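Local structure of ficolin-3 (Homo sapiens, 2J5Z) at residues F83-G86 against N87-H91; N164-C167 against A168-V171. The protein is a lectin of innate immunity whose fibrinogen-like domain binds galactose near a calcium site and probably recognises sugars on microbial surfaces. One frame throughout, in Å; residues are numbered along the deposited sequence.

Interaction 1 (F83-G86 against N87-H91); sequences FWLG and NENLH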
ATOM      1  N   PHE A  83       7.650  -3.102  -9.553  1.00 13.72           N
ATOM      2  CA  PHE A  83       7.552  -4.532  -9.838  1.00 12.42           C
ATOM      3  C   PHE A  83       7.549  -4.861 -11.326  1.00 12.54           C
ATOM      4  O   PHE A  83       7.361  -3.983 -12.175  1.00 11.66           O
ATOM      5  CB  PHE A  83       6.277  -5.120  -9.215  1.00 13.70           C
ATOM      6  CG  PHE A  83       5.019  -4.485  -9.719  1.00 13.39           C
ATOM      7  CD1 PHE A  83       4.411  -4.943 -10.882  1.00 14.90           C
ATOM      8  CD2 PHE A  83       4.438  -3.425  -9.026  1.00 12.71           C
ATOM      9  CE1 PHE A  83       3.256  -4.350 -11.343  1.00 14.57           C
ATOM     10  CE2 PHE A  83       3.282  -2.840  -9.473  1.00 14.93           C
ATOM     11  CZ  PHE A  83       2.689  -3.282 -10.634  1.00 13.22           C
ATOM     12  N   TRP A  84       7.785  -6.142 -11.609  1.00 11.19           N
ATOM     13  CA  TRP A  84       7.552  -6.741 -12.927  1.00 10.94           C
ATOM     14  C   TRP A  84       6.635  -7.941 -12.675  1.00 10.54           C
ATOM     15  O   TRP A  84       6.979  -8.833 -11.898  1.00 11.23           O
ATOM     16  CB  TRP A  84       8.885  -7.199 -13.539  1.00 10.97           C
ATOM     17  CG  TRP A  84       8.724  -7.917 -14.847  1.00 12.67           C
ATOM     18  CD1 TRP A  84       8.720  -9.273 -15.053  1.00 12.05           C
ATOM     19  CD2 TRP A  84       8.530  -7.310 -16.129  1.00 11.68           C
ATOM     20  NE1 TRP A  84       8.544  -9.541 -16.400  1.00 12.69           N
ATOM     21  CE2 TRP A  84       8.435  -8.352 -17.078  1.00 12.03           C
ATOM     22  CE3 TRP A  84       8.451  -5.983 -16.568  1.00 12.14           C
ATOM     23  CZ2 TRP A  84       8.245  -8.107 -18.446  1.00 10.57           C
ATOM     24  CZ3 TRP A  84       8.268  -5.739 -17.932  1.00 13.37           C
ATOM     25  CH2 TRP A  84       8.167  -6.792 -18.847  1.00 12.30           C
ATOM     26  N   LEU A  85       5.471  -7.989 -13.325  1.00 10.44           N
ATOM     27  CA  LEU A  85       4.463  -8.996 -12.989  1.00 10.40           C
ATOM     28  C   LEU A  85       4.941 -10.424 -13.272  1.00 11.11           C
ATOM     29  O   LEU A  85       4.550 -11.366 -12.573  1.00 11.30           O
ATOM     30  CB  LEU A  85       3.172  -8.739 -13.781  1.00 11.19           C
ATOM     31  CG  LEU A  85       1.980  -9.630 -13.439  1.00 12.31           C
ATOM     32  CD1 LEU A  85       1.509  -9.424 -12.003  1.00 13.44           C
ATOM     33  CD2 LEU A  85       0.837  -9.324 -14.429  1.00 13.25           C
ATOM     34  N   GLY A  86       5.777 -10.567 -14.300  1.00 11.82           N
ATOM     35  CA  GLY A  86       6.328 -11.866 -14.693  1.00 12.06           C
ATOM     36  C   GLY A  86       5.952 -12.290 -16.101  1.00 13.26           C
ATOM     37  O   GLY A  86       4.800 -12.203 -16.500  1.00 12.51           O
ATOM     38  N   ASN A  87       6.934 -12.770 -16.850  1.00 14.25           N
ATOM     39  CA  ASN A  87       6.704 -13.132 -18.244  1.00 14.01           C
ATOM     40  C   ASN A  87       5.728 -14.281 -18.416  1.00 13.58           C
ATOM     41  O   ASN A  87       4.903 -14.270 -19.337  1.00 12.48           O
ATOM     42  CB  ASN A  87       8.032 -13.465 -18.922  1.00 14.61           C
ATOM     43  CG  ASN A  87       8.927 -12.256 -19.075  1.00 15.40           C
ATOM     44  OD1 ASN A  87       8.473 -11.118 -18.989  1.00 16.92           O
ATOM     45  ND2 ASN A  87      10.209 -12.500 -19.300  1.00 15.88           N
ATOM     46  N   GLU A  88       5.805 -15.283 -17.535  1.00 13.67           N
ATOM     47  CA  GLU A  88       4.863 -16.392 -17.640  1.00 13.45           C
ATOM     48  C   GLU A  88       3.411 -15.948 -17.400  1.00 13.10           C
ATOM     49  O   GLU A  88       2.504 -16.360 -18.126  1.00 13.69           O
ATOM     50  CB  GLU A  88       5.274 -17.563 -16.736  1.00 14.78           C
ATOM     51  CG  GLU A  88       4.365 -18.768 -16.841  1.00 14.08           C
ATOM     52  CD  GLU A  88       4.391 -19.455 -18.222  1.00 15.51           C
ATOM     53  OE1 GLU A  88       5.375 -19.272 -18.988  1.00 14.89           O
ATOM     54  OE2 GLU A  88       3.428 -20.211 -18.513  1.00 14.59           O
ATOM     55  N   ASN A  89       3.203 -15.078 -16.414  1.00 12.79           N
ATOM     56  CA  ASN A  89       1.894 -14.460 -16.173  1.00 12.92           C
ATOM     57  C   ASN A  89       1.416 -13.698 -17.415  1.00 12.45           C
ATOM     58  O   ASN A  89       0.268 -13.858 -17.872  1.00 12.37           O
ATOM     59  CB  ASN A  89       1.981 -13.527 -14.953  1.00 13.25           C
ATOM     60  CG  ASN A  89       2.069 -14.292 -13.651  1.00 13.79           C
ATOM     61  OD1 ASN A  89       1.462 -15.356 -13.514  1.00 14.14           O
ATOM     62  ND2 ASN A  89       2.818 -13.756 -12.683  1.00 14.48           N
ATOM     63  N   LEU A  90       2.308 -12.897 -17.985  1.00 12.81           N
ATOM     64  CA  LEU A  90       1.977 -12.110 -19.180  1.00 11.87           C
ATOM     65  C   LEU A  90       1.651 -12.999 -20.376  1.00 11.86           C
ATOM     66  O   LEU A  90       0.685 -12.751 -21.110  1.00 11.04           O
ATOM     67  CB  LEU A  90       3.112 -11.137 -19.528  1.00 12.75           C
ATOM     68  CG  LEU A  90       3.231  -9.929 -18.582  1.00 13.28           C
ATOM     69  CD1 LEU A  90       4.553  -9.182 -18.741  1.00 13.35           C
ATOM     70  CD2 LEU A  90       2.053  -8.952 -18.763  1.00 14.07           C
ATOM     71  N   HIS A  91       2.438 -14.058 -20.575  1.00 11.88           N
ATOM     72  CA  HIS A  91       2.073 -15.008 -21.620  1.00 12.24           C
ATOM     73  C   HIS A  91       0.686 -15.620 -21.394  1.00 12.45           C
ATOM     74  O   HIS A  91      -0.129 -15.719 -22.326  1.00 12.42           O
ATOM     75  CB  HIS A  91       3.110 -16.140 -21.707  1.00 13.18           C
ATOM     76  CG  HIS A  91       2.710 -17.216 -22.665  1.00 15.07           C
ATOM     77  ND1 HIS A  91       2.316 -18.477 -22.261  1.00 18.18           N
ATOM     78  CD2 HIS A  91       2.592 -17.196 -24.012  1.00 15.22           C
ATOM     79  CE1 HIS A  91       1.996 -19.195 -23.325  1.00 16.55           C
ATOM     80  NE2 HIS A  91       2.155 -18.443 -24.400  1.00 19.99           N
TER
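Trp84 and Asn87 meet where strand 83-84 of the fibrinogen-like domain turns into helix 87-94, a strand-to-helix junction with Gly86 at the N-cap. The indole presents its edge: NE1 lies 3.0 Å from Asn87 OD1 in a weak hydrogen bond, bent to 131° at the hydrogen. The amide stands almost perpendicular to the ring, the two planes 88° apart. Asparagine suits the first turn because its short side chain, with CG anti to the carbonyl carbon (chi1 -68°), reaches back to the strand. On the six-membered ring, Trp84 CZ2 has Leu90 CD1 at 3.9 Å, and Phe55 of strand 52-58 also touches Leu90. Gly86 takes a positive phi, at which a side chain would press on the preceding carbonyl oxygen, and its own O starts the helix by accepting from Leu90 N at 3.0 Å. Leu85 and Asn89 cross at about a right angle, with Leu85 CG against Asn89 CB. The Asn89 amide is held at both ends: OD1 is hydrogen-bonded to Arg37 NH1, while ND2 donates to Leu85 O at 3.0 Å, approaching from above the carbonyl plane, with Leu85 O lying in the plane of the Asn89 amide.

Interaction 2 (N164-C167 against A168-V171); sequences NSNC and AVIV. With CA (calcium ion), chain D.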
ATOM      1  N   ASN A 164      26.554  -9.258 -30.983  1.00 29.56           N
ATOM      2  CA  ASN A 164      27.691 -10.151 -30.739  1.00 30.77           C
ATOM      3  C   ASN A 164      27.991 -10.210 -29.248  1.00 31.40           C
ATOM      4  O   ASN A 164      28.748 -11.067 -28.780  1.00 32.04           O
ATOM      5  CB  ASN A 164      28.931  -9.684 -31.518  1.00 31.09           C
ATOM      6  N   SER A 165      27.385  -9.290 -28.510  1.00 31.00           N
ATOM      7  CA  SER A 165      27.482  -9.274 -27.054  1.00 31.19           C
ATOM      8  C   SER A 165      26.142  -9.623 -26.391  1.00 30.40           C
ATOM      9  O   SER A 165      25.156  -9.972 -27.066  1.00 30.14           O
ATOM     10  CB  SER A 165      27.953  -7.899 -26.581  1.00 31.42           C
ATOM     11  OG  SER A 165      26.991  -6.891 -26.857  1.00 32.40           O
ATOM     12  N   ASN A 166      26.138  -9.540 -25.060  1.00 29.26           N
ATOM     13  CA  ASN A 166      24.933  -9.687 -24.250  1.00 28.44           C
ATOM     14  C   ASN A 166      24.406  -8.311 -23.852  1.00 26.90           C
ATOM     15  O   ASN A 166      24.924  -7.673 -22.927  1.00 26.71           O
ATOM     16  CB  ASN A 166      25.232 -10.540 -23.005  1.00 29.13           C
ATOM     17  CG  ASN A 166      24.017 -10.728 -22.109  1.00 29.46           C
ATOM     18  OD1 ASN A 166      23.241  -9.797 -21.893  1.00 29.74           O
ATOM     19  ND2 ASN A 166      23.850 -11.939 -21.585  1.00 29.93           N
ATOM     20  N   CYS A 167      23.379  -7.849 -24.563  1.00 25.06           N
ATOM     21  CA  CYS A 167      22.817  -6.526 -24.334  1.00 23.64           C
ATOM     22  C   CYS A 167      22.366  -6.302 -22.898  1.00 22.30           C
ATOM     23  O   CYS A 167      22.479  -5.201 -22.394  1.00 21.67           O
ATOM     24  CB  CYS A 167      21.626  -6.271 -25.247  1.00 23.69           C
ATOM     25  SG  CYS A 167      22.071  -5.906 -26.955  1.00 24.37           S
ATOM     26  N   ALA A 168      21.804  -7.334 -22.276  1.00 23.06           N
ATOM     27  CA  ALA A 168      21.348  -7.218 -20.888  1.00 23.80           C
ATOM     28  C   ALA A 168      22.532  -6.877 -19.989  1.00 24.83           C
ATOM     29  O   ALA A 168      22.444  -5.994 -19.144  1.00 25.29           O
ATOM     30  CB  ALA A 168      20.678  -8.503 -20.435  1.00 22.84           C
ATOM     31  N   VAL A 169      23.640  -7.581 -20.181  1.00 26.32           N
ATOM     32  CA  VAL A 169      24.866  -7.273 -19.443  1.00 27.40           C
ATOM     33  C   VAL A 169      25.331  -5.885 -19.856  1.00 27.91           C
ATOM     34  O   VAL A 169      25.482  -4.994 -19.026  1.00 29.02           O
ATOM     35  CB  VAL A 169      25.966  -8.317 -19.718  1.00 27.57           C
ATOM     36  CG1 VAL A 169      27.315  -7.840 -19.186  1.00 28.50           C
ATOM     37  CG2 VAL A 169      25.588  -9.666 -19.113  1.00 27.23           C
ATOM     38  N   ILE A 170      25.505  -5.689 -21.160  1.00 27.77           N
ATOM     39  CA  ILE A 170      26.022  -4.425 -21.674  1.00 27.16           C
ATOM     40  C   ILE A 170      25.275  -3.211 -21.146  1.00 26.63           C
ATOM     41  O   ILE A 170      25.905  -2.261 -20.697  1.00 26.67           O
ATOM     42  CB  ILE A 170      26.052  -4.396 -23.225  1.00 27.45           C
ATOM     43  CG1 ILE A 170      27.067  -5.413 -23.758  1.00 27.61           C
ATOM     44  CG2 ILE A 170      26.375  -3.000 -23.730  1.00 27.31           C
ATOM     45  CD1 ILE A 170      28.486  -5.174 -23.257  1.00 28.33           C
ATOM     46  N   VAL A 171      23.937  -3.235 -21.186  1.00 25.69           N
ATOM     47  CA  VAL A 171      23.150  -2.056 -20.815  1.00 24.61           C
ATOM     48  C   VAL A 171      22.445  -2.145 -19.440  1.00 24.48           C
ATOM     49  O   VAL A 171      21.643  -1.278 -19.097  1.00 23.92           O
ATOM     50  CB  VAL A 171      22.119  -1.669 -21.913  1.00 25.62           C
ATOM     51  CG1 VAL A 171      22.732  -1.861 -23.302  1.00 25.23           C
ATOM     52  CG2 VAL A 171      20.844  -2.489 -21.784  1.00 24.68           C
TER
HETATM   53 CA    CA D1277      24.075 -11.728 -28.043  1.00 26.65          CA
HETATM   54  O   HOH W   1      25.926 -13.250 -28.350  1.00 32.20           O
HETATM   55  O   HOH W   2      23.036 -13.229 -29.534  1.00 29.66           O
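An asparagine N-cap joins the calcium-binding loop to the short helix 167-171 beside the galactose pocket. Asn166 swings CG anti to its own nitrogen (chi1 180°), which carries OD1 forward over the first turn to accept from Val169 N at 2.8 Å. The N-H points well at the oxygen, but the donor sits 50° out of the side-chain carbonyl plane. Asparagine fits this position because its short amide can take up an N-H that has no helical carbonyl before it. The same residue also begins the main-chain pattern: Asn166 O receives Ile170 N at 2.7 Å, in a nearly straight bond. Across the cap the amide and the valine side chain cross at about a right angle, CG2 of Val169 lying 3.5 Å from Asn166 CG. Nearby, Ile170 CG1 packs 3.4 Å from Ser165 OG, an apolar branch against a small hydroxyl. Ser165 turns its main-chain O to the calcium ion at 2.3 Å; two waters, Asp159, Asp161 and Ser163 O also bind the ion. Asp161 also accepts from Cys167 N, so one carboxylate bridges metal and helix start. Cys167 is disulfide-bonded to Cys180, and Val171, whose N donates to Cys167 O at 2.7 Å, touches the galactose. Calcium loop, capped helical turn and disulfide side by side are consistent with the calcium-containing recognition region of fibrinogen-like domains.

In the fold
Both interactions belong to the single fibrinogen-like domain and follow in series along the chain, 83-91 well before 164-171. Their centres are about 22 Å apart and their nearest atoms about 11 Å, so they do not meet directly. Interaction 1 is buried, its centre about 9 Å from that of the chain, where strand 83-84 of the antiparallel sheet gives way to helix 87-94. The centre of interaction 2 is about 19 Å from it, in the loop-rich region after strand 131-133. Each is the start of a helix, one in the core built on the sheet, the other in the peripheral region that holds calcium and galactose; the side chain of Trp84 reaches Trp176 in the loops around that region.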